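Local atomic coordinates of hemerythrin-like domain-containing protein (Streptococcus mutans, PDB entry 2QKP), a protein that is of unknown function but carries a hemerythrin-like domain, its C-terminal part being a PAS domain that probably serves in sensing or protein interaction. Residues P29-F34 / D46-A51; K37-Q42 / L84-Q89; K79-L84 / D91-W96. One frame throughout, in Å; residues are numbered along the deposited sequence. Where two conformers were deposited one is given.

The three contacts lie in one five-stranded antiparallel sheet with strand order 2-1-5-4-3 and in the helix, turn and loop that adjoin it. Contact 1 is about 20 Å, centre to centre, from contact 2 and from contact 3. It nevertheless joins contact 2 directly, because strands 31-36 and 41-44 are neighbours and F34 O lies 3.1 Å from Q42 N, a probable hydrogen bond. Contacts 2 and 3 have centres about 10 Å apart and share helix 72-86 and residue L84; L85 CD2 of contact 2 comes within 4.2 Å of V93 CG2 of contact 3. Contacts 2 and 3 are on the same side of the chain's centre, contact 1 on the opposite side.

Contact 1. Residues P29-F34 / D46-A51; sequences PLEITF and DSVPAA
The side chain of E31 meets V48 because its CG stands anti to the carbonyl carbon (chi1 -68°) and the chain then runs straight on (chi2 176°), carrying the carboxylate from the strand to the loop. V48 sets CG2 between its own backbone N and carbonyl carbon (chi1 -58°), and this methyl is the branch that meets the acid. The separation is 4.0 Å from E31 OE2 to V48 CG2, a van der Waals distance, and the two side chains cross at about a right angle. The polar end of E31 is satisfied further along the loop: OE2 accepts a hydrogen bond from V54 N, and OE1 a weak one from F55 N. A second touch places S47 CB 3.7 Å from L30 O, a carbonyl that already accepts a hydrogen bond from N45 ND2. S47 OG lies within hydrogen-bonding reach of both L28 O and N26 O; its single proton must be shared or used for one at a time, and this ties the loop to the end of helix 18-27. The backbones stay well apart, with E31 CA and S47 CA separated by 6.4 Å, and the segments meet through side chains and one carbonyl, without direct hydrogen bonds. M53 packs on both E31 and V48. Consistent with the PAS fold, whose sheet order 2-1-5-4-3 is kept, the loop after strand 41-44 lies beside strand 31-36.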
ATOM      1  N   PRO A  29      -2.838  -5.335   1.110  1.00 20.67           N
ATOM      2  CA  PRO A  29      -3.639  -5.907   2.190  1.00 21.37           C
ATOM      3  C   PRO A  29      -4.101  -4.827   3.195  1.00 20.21           C
ATOM      4  O   PRO A  29      -3.986  -5.009   4.425  1.00 19.79           O
ATOM      5  CB  PRO A  29      -2.641  -6.873   2.850  1.00 21.61           C
ATOM      6  CG  PRO A  29      -1.363  -6.185   2.736  1.00 21.89           C
ATOM      7  CD  PRO A  29      -1.403  -5.420   1.418  1.00 22.74           C
ATOM      8  N   LEU A  30      -4.632  -3.724   2.669  1.00 18.92           N
ATOM      9  CA  LEU A  30      -4.938  -2.544   3.481  1.00 17.37           C
ATOM     10  C   LEU A  30      -6.230  -1.934   2.981  1.00 17.97           C
ATOM     11  O   LEU A  30      -6.473  -1.946   1.780  1.00 18.69           O
ATOM     12  CB  LEU A  30      -3.847  -1.480   3.323  1.00 17.48           C
ATOM     13  CG  LEU A  30      -2.409  -1.883   3.659  1.00 17.15           C
ATOM     14  CD1 LEU A  30      -1.359  -0.887   3.126  1.00 21.09           C
ATOM     15  CD2 LEU A  30      -2.270  -2.037   5.173  1.00 18.71           C
ATOM     16  N   GLU A  31      -7.043  -1.406   3.893  1.00 17.44           N
ATOM     17  CA  GLU A  31      -8.179  -0.561   3.526  1.00 18.10           C
ATOM     18  C   GLU A  31      -7.592   0.843   3.555  1.00 17.08           C
ATOM     19  O   GLU A  31      -7.114   1.287   4.603  1.00 16.69           O
ATOM     20  CB  GLU A  31      -9.324  -0.659   4.560  1.00 17.94           C
ATOM     21  CG  GLU A  31     -10.020  -2.004   4.614  1.00 22.41           C
ATOM     22  CD  GLU A  31     -11.072  -2.078   5.721  1.00 23.71           C
ATOM     23  OE1 GLU A  31     -11.533  -1.016   6.256  1.00 30.91           O
ATOM     24  OE2 GLU A  31     -11.456  -3.202   6.033  1.00 31.11           O
ATOM     25  N   ILE A  32      -7.622   1.529   2.410  1.00 15.47           N
ATOM     26  CA  ILE A  32      -6.940   2.829   2.266  1.00 15.24           C
ATOM     27  C   ILE A  32      -8.003   3.881   2.036  1.00 16.42           C
ATOM     28  O   ILE A  32      -8.964   3.649   1.285  1.00 16.02           O
ATOM     29  CB  ILE A  32      -5.979   2.771   1.071  1.00 14.96           C
ATOM     30  CG1 ILE A  32      -4.913   1.691   1.364  1.00 15.66           C
ATOM     31  CG2 ILE A  32      -5.304   4.164   0.716  1.00 15.46           C
ATOM     32  CD1 ILE A  32      -3.970   1.413   0.197  1.00 16.66           C
ATOM     33  N   THR A  33      -7.848   5.033   2.678  1.00 15.69           N
ATOM     34  CA  THR A  33      -8.705   6.186   2.346  1.00 17.09           C
ATOM     35  C   THR A  33      -7.804   7.400   2.231  1.00 16.90           C
ATOM     36  O   THR A  33      -6.754   7.454   2.873  1.00 17.21           O
ATOM     37  CB  THR A  33      -9.849   6.486   3.377  1.00 17.92           C
ATOM     38  OG1 THR A  33      -9.304   7.136   4.530  1.00 23.57           O
ATOM     39  CG2 THR A  33     -10.615   5.216   3.792  1.00 16.50           C
ATOM     40  N   PHE A  34      -8.196   8.367   1.411  1.00 14.98           N
ATOM     41  CA  PHE A  34      -7.390   9.567   1.275  1.00 14.26           C
ATOM     42  C   PHE A  34      -8.298  10.780   1.347  1.00 14.58           C
ATOM     43  O   PHE A  34      -9.305  10.838   0.663  1.00 13.88           O
ATOM     44  CB  PHE A  34      -6.648   9.552  -0.059  1.00 14.04           C
ATOM     45  CG  PHE A  34      -5.924  10.808  -0.353  1.00 14.79           C
ATOM     46  CD1 PHE A  34      -4.796  11.175   0.408  1.00 14.73           C
ATOM     47  CD2 PHE A  34      -6.343  11.634  -1.391  1.00 17.00           C
ATOM     48  CE1 PHE A  34      -4.082  12.349   0.118  1.00 15.83           C
ATOM     49  CE2 PHE A  34      -5.650  12.832  -1.676  1.00 15.14           C
ATOM     50  CZ  PHE A  34      -4.525  13.190  -0.920  1.00 16.04           C
ATOM     51  N   ASP A  46     -10.496  -0.434  -3.500  1.00 22.24           N
ATOM     52  CA  ASP A  46     -11.440  -1.552  -3.573  1.00 26.58           C
ATOM     53  C   ASP A  46     -10.704  -2.844  -3.177  1.00 28.31           C
ATOM     54  O   ASP A  46     -10.330  -3.650  -4.042  1.00 29.26           O
ATOM     55  CB  ASP A  46     -12.026  -1.634  -4.992  1.00 26.17           C
ATOM     56  CG  ASP A  46     -13.096  -2.690  -5.120  1.00 30.31           C
ATOM     57  OD1 ASP A  46     -13.908  -2.824  -4.170  1.00 31.72           O
ATOM     58  OD2 ASP A  46     -13.106  -3.383  -6.170  1.00 32.75           O
ATOM     59  N   SER A  47     -10.485  -3.066  -1.882  0.50 29.57           N
ATOM     60  CA  SER A  47      -9.672  -4.231  -1.480  0.50 31.06           C
ATOM     61  C   SER A  47     -10.401  -5.365  -0.735  0.50 32.25           C
ATOM     62  O   SER A  47      -9.912  -6.505  -0.750  0.50 32.34           O
ATOM     63  CB  SER A  47      -8.388  -3.811  -0.746  0.50 30.75           C
ATOM     64  OG  SER A  47      -7.442  -4.869  -0.757  0.50 30.30           O
ATOM     65  N   VAL A  48     -11.530  -5.058  -0.083  1.00 33.75           N
ATOM     66  CA  VAL A  48     -12.458  -6.097   0.422  1.00 35.87           C
ATOM     67  C   VAL A  48     -13.901  -5.711   0.137  1.00 36.83           C
ATOM     68  O   VAL A  48     -14.201  -4.520  -0.010  1.00 37.39           O
ATOM     69  CB  VAL A  48     -12.287  -6.396   1.947  1.00 36.46           C
ATOM     70  CG1 VAL A  48     -10.862  -6.847   2.255  1.00 37.08           C
ATOM     71  CG2 VAL A  48     -12.718  -5.200   2.815  1.00 37.35           C
ATOM     72  N   PRO A  49     -14.812  -6.708   0.051  1.00 37.77           N
ATOM     73  CA  PRO A  49     -16.198  -6.368  -0.292  1.00 38.02           C
ATOM     74  C   PRO A  49     -16.809  -5.394   0.700  1.00 38.19           C
ATOM     75  O   PRO A  49     -16.495  -5.442   1.897  1.00 38.42           O
ATOM     76  CB  PRO A  49     -16.927  -7.722  -0.244  1.00 37.79           C
ATOM     77  CG  PRO A  49     -15.834  -8.739  -0.432  1.00 38.23           C
ATOM     78  CD  PRO A  49     -14.633  -8.163   0.246  1.00 37.69           C
ATOM     79  N   ALA A  50     -17.673  -4.518   0.191  1.00 38.84           N
ATOM     80  CA  ALA A  50     -18.236  -3.394   0.959  1.00 38.86           C
ATOM     81  C   ALA A  50     -18.768  -3.779   2.335  1.00 39.04           C
ATOM     82  O   ALA A  50     -18.625  -3.019   3.297  1.00 39.05           O
ATOM     83  CB  ALA A  50     -19.315  -2.667   0.142  1.00 39.35           C
ATOM     84  N   ALA A  51     -19.370  -4.967   2.427  1.00 39.06           N
ATOM     85  CA  ALA A  51     -19.959  -5.450   3.678  1.00 38.28           C
ATOM     86  C   ALA A  51     -18.952  -5.940   4.729  1.00 37.73           C
ATOM     87  O   ALA A  51     -19.305  -6.096   5.900  1.00 37.95           O
ATOM     88  CB  ALA A  51     -20.997  -6.544   3.381  1.00 38.89           C
TER

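Contact 2. Residues K37-Q42 / L84-Q89; sequences KDDIFQ and LLRNGQ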
ATOM      1  N   LYS A  37      -6.012  18.069   0.860  1.00 21.05           N
ATOM      2  CA  LYS A  37      -5.678  19.232   1.690  1.00 24.63           C
ATOM      3  C   LYS A  37      -6.854  20.228   1.892  1.00 25.55           C
ATOM      4  O   LYS A  37      -6.766  21.131   2.736  1.00 26.70           O
ATOM      5  CB  LYS A  37      -4.423  19.900   1.118  1.00 24.95           C
ATOM      6  CG  LYS A  37      -4.678  20.588  -0.180  1.00 28.69           C
ATOM      7  CD  LYS A  37      -3.434  21.222  -0.773  1.00 32.31           C
ATOM      8  CE  LYS A  37      -3.802  21.905  -2.083  1.00 36.42           C
ATOM      9  NZ  LYS A  37      -5.111  22.670  -2.012  1.00 39.58           N
ATOM     10  N   ASP A  38      -7.944  20.050   1.135  1.00 25.99           N
ATOM     11  CA  ASP A  38      -9.198  20.816   1.311  1.00 27.10           C
ATOM     12  C   ASP A  38     -10.244  20.062   2.113  1.00 26.62           C
ATOM     13  O   ASP A  38     -11.445  20.368   2.033  1.00 25.39           O
ATOM     14  CB  ASP A  38      -9.772  21.188  -0.060  1.00 28.11           C
ATOM     15  CG  ASP A  38      -8.791  21.987  -0.877  1.00 31.36           C
ATOM     16  OD1 ASP A  38      -8.172  22.899  -0.294  1.00 34.75           O
ATOM     17  OD2 ASP A  38      -8.613  21.691  -2.081  1.00 36.84           O
ATOM     18  N   ASP A  39      -9.790  19.037   2.847  1.00 25.57           N
ATOM     19  CA  ASP A  39     -10.650  18.228   3.707  1.00 25.82           C
ATOM     20  C   ASP A  39     -11.729  17.410   3.023  1.00 24.90           C
ATOM     21  O   ASP A  39     -12.683  16.995   3.675  1.00 24.42           O
ATOM     22  CB  ASP A  39     -11.288  19.086   4.807  1.00 26.86           C
ATOM     23  CG  ASP A  39     -10.285  19.554   5.817  1.00 30.15           C
ATOM     24  OD1 ASP A  39      -9.178  18.982   5.862  1.00 31.33           O
ATOM     25  OD2 ASP A  39     -10.615  20.492   6.587  1.00 33.02           O
ATOM     26  N   ILE A  40     -11.552  17.168   1.725  1.00 23.52           N
ATOM     27  CA  ILE A  40     -12.476  16.367   0.948  1.00 23.47           C
ATOM     28  C   ILE A  40     -12.056  14.899   0.946  1.00 22.24           C
ATOM     29  O   ILE A  40     -10.936  14.584   0.535  1.00 22.51           O
ATOM     30  CB  ILE A  40     -12.570  16.857  -0.505  1.00 22.82           C
ATOM     31  CG1 ILE A  40     -13.060  18.319  -0.558  1.00 26.02           C
ATOM     32  CG2 ILE A  40     -13.487  15.950  -1.304  1.00 23.97           C
ATOM     33  CD1 ILE A  40     -14.393  18.542   0.154  1.00 26.08           C
ATOM     34  N   PHE A  41     -12.949  14.033   1.398  1.00 22.16           N
ATOM     35  CA  PHE A  41     -12.762  12.576   1.285  1.00 21.59           C
ATOM     36  C   PHE A  41     -12.874  12.248  -0.200  1.00 21.51           C
ATOM     37  O   PHE A  41     -13.971  12.342  -0.787  1.00 22.20           O
ATOM     38  CB  PHE A  41     -13.804  11.851   2.144  1.00 22.44           C
ATOM     39  CG  PHE A  41     -13.826  10.352   1.972  1.00 23.43           C
ATOM     40  CD1 PHE A  41     -15.028   9.681   1.886  1.00 24.05           C
ATOM     41  CD2 PHE A  41     -12.648   9.612   1.906  1.00 24.09           C
ATOM     42  CE1 PHE A  41     -15.080   8.295   1.728  1.00 27.20           C
ATOM     43  CE2 PHE A  41     -12.689   8.227   1.742  1.00 23.50           C
ATOM     44  CZ  PHE A  41     -13.903   7.566   1.666  1.00 25.49           C
ATOM     45  N   GLN A  42     -11.741  11.932  -0.830  1.00 19.55           N
ATOM     46  CA  GLN A  42     -11.698  11.756  -2.289  1.00 18.98           C
ATOM     47  C   GLN A  42     -11.790  10.315  -2.713  1.00 18.01           C
ATOM     48  O   GLN A  42     -12.248  10.009  -3.810  1.00 17.27           O
ATOM     49  CB  GLN A  42     -10.344  12.205  -2.830  1.00 19.49           C
ATOM     50  CG  GLN A  42     -10.242  13.612  -3.270  1.00 20.98           C
ATOM     51  CD  GLN A  42      -8.931  13.906  -3.955  1.00 19.24           C
ATOM     52  OE1 GLN A  42      -8.414  15.011  -3.848  1.00 20.55           O
ATOM     53  NE2 GLN A  42      -8.394  12.938  -4.694  1.00 16.83           N
ATOM     54  N   LEU A  84      -2.670  17.554  14.060  1.00 18.06           N
ATOM     55  CA  LEU A  84      -1.320  17.112  14.419  1.00 18.31           C
ATOM     56  C   LEU A  84      -0.517  16.835  13.162  1.00 17.05           C
ATOM     57  O   LEU A  84       0.642  17.219  13.057  1.00 18.31           O
ATOM     58  CB  LEU A  84      -1.361  15.804  15.211  1.00 19.67           C
ATOM     59  CG  LEU A  84      -1.675  15.869  16.712  1.00 24.99           C
ATOM     60  CD1 LEU A  84      -2.131  14.497  17.218  1.00 25.70           C
ATOM     61  CD2 LEU A  84      -0.426  16.356  17.449  1.00 28.42           C
ATOM     62  N   LEU A  85      -1.132  16.119  12.220  1.00 16.72           N
ATOM     63  CA  LEU A  85      -0.444  15.753  10.976  1.00 15.13           C
ATOM     64  C   LEU A  85      -0.144  16.970  10.110  1.00 15.95           C
ATOM     65  O   LEU A  85       0.961  17.105   9.601  1.00 15.00           O
ATOM     66  CB  LEU A  85      -1.303  14.722  10.191  1.00 14.56           C
ATOM     67  CG  LEU A  85      -1.482  13.384  10.884  1.00 14.09           C
ATOM     68  CD1 LEU A  85      -2.505  12.496  10.080  1.00 14.09           C
ATOM     69  CD2 LEU A  85      -0.154  12.615  11.169  1.00 14.78           C
ATOM     70  N   ARG A  86      -1.150  17.821   9.912  1.00 16.37           N
ATOM     71  CA  ARG A  86      -0.983  18.984   9.056  1.00 17.67           C
ATOM     72  C   ARG A  86       0.083  19.933   9.623  1.00 17.61           C
ATOM     73  O   ARG A  86       0.926  20.439   8.895  1.00 17.32           O
ATOM     74  CB  ARG A  86      -2.308  19.705   8.808  1.00 17.25           C
ATOM     75  CG  ARG A  86      -2.077  20.891   7.882  1.00 20.33           C
ATOM     76  CD  ARG A  86      -3.253  21.786   7.888  1.00 25.25           C
ATOM     77  NE  ARG A  86      -4.360  21.235   7.115  1.00 24.45           N
ATOM     78  CZ  ARG A  86      -4.577  21.448   5.811  1.00 28.05           C
ATOM     79  NH1 ARG A  86      -3.731  22.156   5.070  1.00 29.29           N
ATOM     80  NH2 ARG A  86      -5.660  20.923   5.236  1.00 25.62           N
ATOM     81  N   ASN A  87       0.087  20.119  10.947  1.00 19.05           N
ATOM     82  CA  ASN A  87       1.107  20.983  11.551  1.00 20.38           C
ATOM     83  C   ASN A  87       2.520  20.401  11.640  1.00 20.06           C
ATOM     84  O   ASN A  87       3.478  21.102  12.014  1.00 20.11           O
ATOM     85  CB  ASN A  87       0.601  21.501  12.900  1.00 21.44           C
ATOM     86  CG  ASN A  87      -0.465  22.542  12.724  1.00 25.60           C
ATOM     87  OD1 ASN A  87      -0.373  23.406  11.831  1.00 31.07           O
ATOM     88  ND2 ASN A  87      -1.485  22.482  13.563  1.00 28.25           N
ATOM     89  N   GLY A  88       2.667  19.128  11.266  1.00 18.05           N
ATOM     90  CA  GLY A  88       3.969  18.515  11.215  1.00 17.98           C
ATOM     91  C   GLY A  88       4.483  18.152  12.605  1.00 18.66           C
ATOM     92  O   GLY A  88       5.672  18.006  12.793  1.00 18.34           O
ATOM     93  N   GLN A  89       3.571  18.019  13.562  1.00 19.42           N
ATOM     94  CA  GLN A  89       3.915  17.540  14.894  1.00 23.04           C
ATOM     95  C   GLN A  89       4.247  16.054  14.899  1.00 23.61           C
ATOM     96  O   GLN A  89       5.152  15.614  15.607  1.00 23.98           O
ATOM     97  CB  GLN A  89       2.791  17.859  15.882  1.00 23.44           C
ATOM     98  CG  GLN A  89       2.668  19.372  16.116  1.00 27.54           C
ATOM     99  CD  GLN A  89       1.411  19.771  16.886  1.00 28.08           C
ATOM    100  OE1 GLN A  89       0.288  19.735  16.358  1.00 34.71           O
ATOM    101  NE2 GLN A  89       1.601  20.204  18.127  1.00 33.72           N
TER
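R86 NH2 donates to K37 O at 2.7 Å, and this bond carries the contact. The N-H points fairly straight at the acceptor (157°), and K37 O lies close to the guanidinium plane, at its edge. Seen from the carbonyl, the donor is tilted 31° out of the peptide plane. R86 reaches across with CG anti to its backbone N, the chain then bending at chi3. D39 OD1 approaches the same NH2 to 4.1 Å, beyond a salt bridge, with carboxylate and guanidinium planes steeply turned against each other; the attraction between the charges is probably only supplementary. In the PAS fold this joins the hairpin turn between strands 31-36 and 41-44 to the C-terminal end of helix 72-86. Within the turn, N36 OD1 accepts from both D38 N and I40 N, while K37 NZ pairs with D38 OD1 at 3.5 Å. The helix closes in a Schellman motif at G88, whose phi is positive: Q89 N donates to L84 O and G88 N to L85 O, each at 3.1 Å. R114 NH2 adds hydrogen bonds to L85 O and R86 O, and F120 packs on both K37 and R86.

Contact 3. Residues K79-L84 / D91-W96; sequences KKVFEL and DKVNMW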
ATOM      1  N   LYS A  79     -10.563  15.165  13.872  1.00 25.91           N
ATOM      2  CA  LYS A  79     -10.075  16.526  13.660  1.00 25.51           C
ATOM      3  C   LYS A  79      -8.734  16.782  14.360  1.00 24.61           C
ATOM      4  O   LYS A  79      -7.852  17.430  13.791  1.00 24.33           O
ATOM      5  CB  LYS A  79     -11.101  17.542  14.154  1.00 26.25           C
ATOM      6  CG  LYS A  79     -12.355  17.610  13.317  1.00 29.48           C
ATOM      7  CD  LYS A  79     -13.418  18.423  14.042  1.00 34.12           C
ATOM      8  CE  LYS A  79     -14.476  18.943  13.071  1.00 37.37           C
ATOM      9  NZ  LYS A  79     -15.724  19.327  13.818  1.00 40.48           N
ATOM     10  N   LYS A  80      -8.588  16.286  15.591  1.00 23.18           N
ATOM     11  CA  LYS A  80      -7.350  16.503  16.348  1.00 22.91           C
ATOM     12  C   LYS A  80      -6.183  15.773  15.677  1.00 20.77           C
ATOM     13  O   LYS A  80      -5.062  16.290  15.651  1.00 20.53           O
ATOM     14  CB  LYS A  80      -7.460  16.005  17.791  1.00 24.01           C
ATOM     15  CG  LYS A  80      -8.383  16.841  18.678  1.00 27.05           C
ATOM     16  CD  LYS A  80      -8.264  16.434  20.137  1.00 31.84           C
ATOM     17  CE  LYS A  80      -9.338  15.423  20.539  1.00 35.10           C
ATOM     18  NZ  LYS A  80      -9.574  15.436  22.027  1.00 39.02           N
ATOM     19  N   VAL A  81      -6.460  14.566  15.181  1.00 20.11           N
ATOM     20  CA  VAL A  81      -5.461  13.816  14.401  1.00 19.11           C
ATOM     21  C   VAL A  81      -5.038  14.631  13.176  1.00 19.28           C
ATOM     22  O   VAL A  81      -3.842  14.779  12.897  1.00 17.96           O
ATOM     23  CB  VAL A  81      -5.965  12.422  13.950  1.00 18.92           C
ATOM     24  CG1 VAL A  81      -4.965  11.801  12.975  1.00 19.88           C
ATOM     25  CG2 VAL A  81      -6.222  11.501  15.163  1.00 20.94           C
ATOM     26  N   PHE A  82      -6.010  15.141  12.425  1.00 19.07           N
ATOM     27  CA  PHE A  82      -5.682  15.896  11.185  1.00 19.33           C
ATOM     28  C   PHE A  82      -4.847  17.124  11.505  1.00 19.35           C
ATOM     29  O   PHE A  82      -3.938  17.475  10.767  1.00 17.97           O
ATOM     30  CB  PHE A  82      -6.953  16.334  10.447  1.00 20.67           C
ATOM     31  CG  PHE A  82      -7.531  15.269   9.540  1.00 22.70           C
ATOM     32  CD1 PHE A  82      -7.537  13.932   9.925  1.00 24.21           C
ATOM     33  CD2 PHE A  82      -8.096  15.617   8.321  1.00 28.09           C
ATOM     34  CE1 PHE A  82      -8.087  12.923   9.087  1.00 26.20           C
ATOM     35  CE2 PHE A  82      -8.653  14.626   7.486  1.00 28.01           C
ATOM     36  CZ  PHE A  82      -8.644  13.283   7.878  1.00 26.52           C
ATOM     37  N   GLU A  83      -5.145  17.775  12.631  1.00 19.74           N
ATOM     38  CA  GLU A  83      -4.378  18.945  13.018  1.00 20.06           C
ATOM     39  C   GLU A  83      -2.903  18.629  13.323  1.00 18.64           C
ATOM     40  O   GLU A  83      -1.997  19.368  12.898  1.00 19.51           O
ATOM     41  CB  GLU A  83      -5.022  19.676  14.218  1.00 20.62           C
ATOM     42  CG  GLU A  83      -4.176  20.896  14.575  1.00 26.68           C
ATOM     43  CD  GLU A  83      -4.771  21.805  15.626  1.00 34.64           C
ATOM     44  OE1 GLU A  83      -5.202  21.294  16.694  1.00 36.66           O
ATOM     45  OE2 GLU A  83      -4.754  23.045  15.388  1.00 36.56           O
ATOM     46  N   LEU A  84      -2.670  17.554  14.060  1.00 18.06           N
ATOM     47  CA  LEU A  84      -1.320  17.112  14.419  1.00 18.31           C
ATOM     48  C   LEU A  84      -0.517  16.835  13.162  1.00 17.05           C
ATOM     49  O   LEU A  84       0.642  17.219  13.057  1.00 18.31           O
ATOM     50  CB  LEU A  84      -1.361  15.804  15.211  1.00 19.67           C
ATOM     51  CG  LEU A  84      -1.675  15.869  16.712  1.00 24.99           C
ATOM     52  CD1 LEU A  84      -2.131  14.497  17.218  1.00 25.70           C
ATOM     53  CD2 LEU A  84      -0.426  16.356  17.449  1.00 28.42           C
ATOM     54  N   ASP A  91       4.305  12.545  11.886  1.00 19.53           N
ATOM     55  CA  ASP A  91       4.085  12.108  10.508  1.00 19.44           C
ATOM     56  C   ASP A  91       3.012  11.033  10.447  1.00 18.02           C
ATOM     57  O   ASP A  91       2.391  10.832   9.391  1.00 16.80           O
ATOM     58  CB  ASP A  91       5.391  11.680   9.821  1.00 21.58           C
ATOM     59  CG  ASP A  91       6.053  10.491  10.471  1.00 24.75           C
ATOM     60  OD1 ASP A  91       5.823  10.188  11.667  1.00 29.12           O
ATOM     61  OD2 ASP A  91       6.861   9.863   9.762  1.00 31.90           O
ATOM     62  N   LYS A  92       2.813  10.352  11.581  0.50 16.84           N
ATOM     63  CA  LYS A  92       1.846   9.269  11.732  0.50 16.76           C
ATOM     64  C   LYS A  92       1.185   9.280  13.109  0.50 16.63           C
ATOM     65  O   LYS A  92       1.811   9.683  14.110  0.50 16.61           O
ATOM     66  CB  LYS A  92       2.530   7.904  11.561  0.50 16.82           C
ATOM     67  CG  LYS A  92       3.104   7.636  10.170  0.50 16.10           C
ATOM     68  CD  LYS A  92       3.811   6.293  10.115  0.50 18.43           C
ATOM     69  CE  LYS A  92       5.188   6.351  10.764  0.50 22.11           C
ATOM     70  NZ  LYS A  92       6.047   5.163  10.475  0.50 25.43           N
ATOM     71  N   VAL A  93      -0.063   8.818  13.150  1.00 16.27           N
ATOM     72  CA  VAL A  93      -0.764   8.525  14.394  1.00 16.84           C
ATOM     73  C   VAL A  93      -1.317   7.123  14.212  1.00 16.95           C
ATOM     74  O   VAL A  93      -1.976   6.849  13.202  1.00 16.39           O
ATOM     75  CB  VAL A  93      -1.895   9.518  14.633  1.00 17.50           C
ATOM     76  CG1 VAL A  93      -2.755   9.131  15.834  1.00 18.93           C
ATOM     77  CG2 VAL A  93      -1.304  10.907  14.847  1.00 18.03           C
ATOM     78  N   ASN A  94      -1.084   6.254  15.202  1.00 16.73           N
ATOM     79  CA  ASN A  94      -1.529   4.857  15.127  1.00 17.33           C
ATOM     80  C   ASN A  94      -2.501   4.523  16.266  1.00 18.31           C
ATOM     81  O   ASN A  94      -2.395   5.081  17.378  1.00 18.98           O
ATOM     82  CB  ASN A  94      -0.337   3.917  15.222  1.00 17.65           C
ATOM     83  CG  ASN A  94       0.761   4.247  14.225  1.00 20.08           C
ATOM     84  OD1 ASN A  94       1.865   4.667  14.597  1.00 22.19           O
ATOM     85  ND2 ASN A  94       0.477   4.036  12.956  1.00 16.81           N
ATOM     86  N   MET A  95      -3.472   3.674  15.954  1.00 18.15           N
ATOM     87  CA  MET A  95      -4.321   3.052  16.956  1.00 19.16           C
ATOM     88  C   MET A  95      -4.541   1.567  16.638  1.00 18.86           C
ATOM     89  O   MET A  95      -4.396   1.125  15.497  1.00 18.24           O
ATOM     90  CB  MET A  95      -5.649   3.829  17.153  1.00 20.30           C
ATOM     91  CG  MET A  95      -6.242   4.566  15.977  1.00 25.70           C
ATOM     92  SD  MET A  95      -5.466   6.104  15.411  1.00 23.57           S
ATOM     93  CE  MET A  95      -6.390   7.367  16.303  1.00 28.94           C
ATOM     94  N   TRP A  96      -4.866   0.778  17.661  1.00 17.89           N
ATOM     95  CA  TRP A  96      -5.105  -0.637  17.420  1.00 19.05           C
ATOM     96  C   TRP A  96      -6.129  -1.147  18.430  1.00 19.55           C
ATOM     97  O   TRP A  96      -6.258  -0.585  19.531  1.00 19.48           O
ATOM     98  CB  TRP A  96      -3.816  -1.453  17.513  1.00 18.23           C
ATOM     99  CG  TRP A  96      -3.008  -1.237  18.771  1.00 19.73           C
ATOM    100  CD1 TRP A  96      -3.121  -1.910  19.966  1.00 20.80           C
ATOM    101  CD2 TRP A  96      -1.945  -0.302  18.941  1.00 19.80           C
ATOM    102  NE1 TRP A  96      -2.195  -1.434  20.872  1.00 18.87           N
ATOM    103  CE2 TRP A  96      -1.454  -0.451  20.265  1.00 19.66           C
ATOM    104  CE3 TRP A  96      -1.375   0.665  18.120  1.00 18.91           C
ATOM    105  CZ2 TRP A  96      -0.423   0.344  20.768  1.00 20.45           C
ATOM    106  CZ3 TRP A  96      -0.333   1.421  18.606  1.00 19.67           C
ATOM    107  CH2 TRP A  96       0.134   1.264  19.924  1.00 21.14           C
TER
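V81 and L84 meet V93 and M95 from a helical turn whose shortest polar bond is E83 N to K79 O, 3.0 Å, with L84 N to K80 O one residue on. Across the interface every touch is apolar. V81 has CG1 anti to its backbone N (chi1 171°), and this methyl sits 4.2 Å from V93 CB, the two side chains meeting at a slant. The other branch, V81 CG2, faces the terminal methyl of the methionine, M95 CE, at 4.3 Å. From one turn further along, L84 CD1 reaches V93 CG2 at 4.4 Å, so V93 receives two helix residues three positions apart while M95 takes the tip of one. V93 and M95 share a face of the strand by their two-residue spacing, and V81, a buried residue, packs against them and against Y110. The axes of the short helix and strand segments come no closer than 9.1 Å, with 147° between their directions. V93 and M95 bond through their backbones to Y110 and V108 of strand 104-114, and Y110 also packs on M95. Helix 72-86 thus lies over one face of the antiparallel sheet, beside 92-99, one of its two edge strands within this chain, as expected for the step from helix F to strand G of the PAS fold.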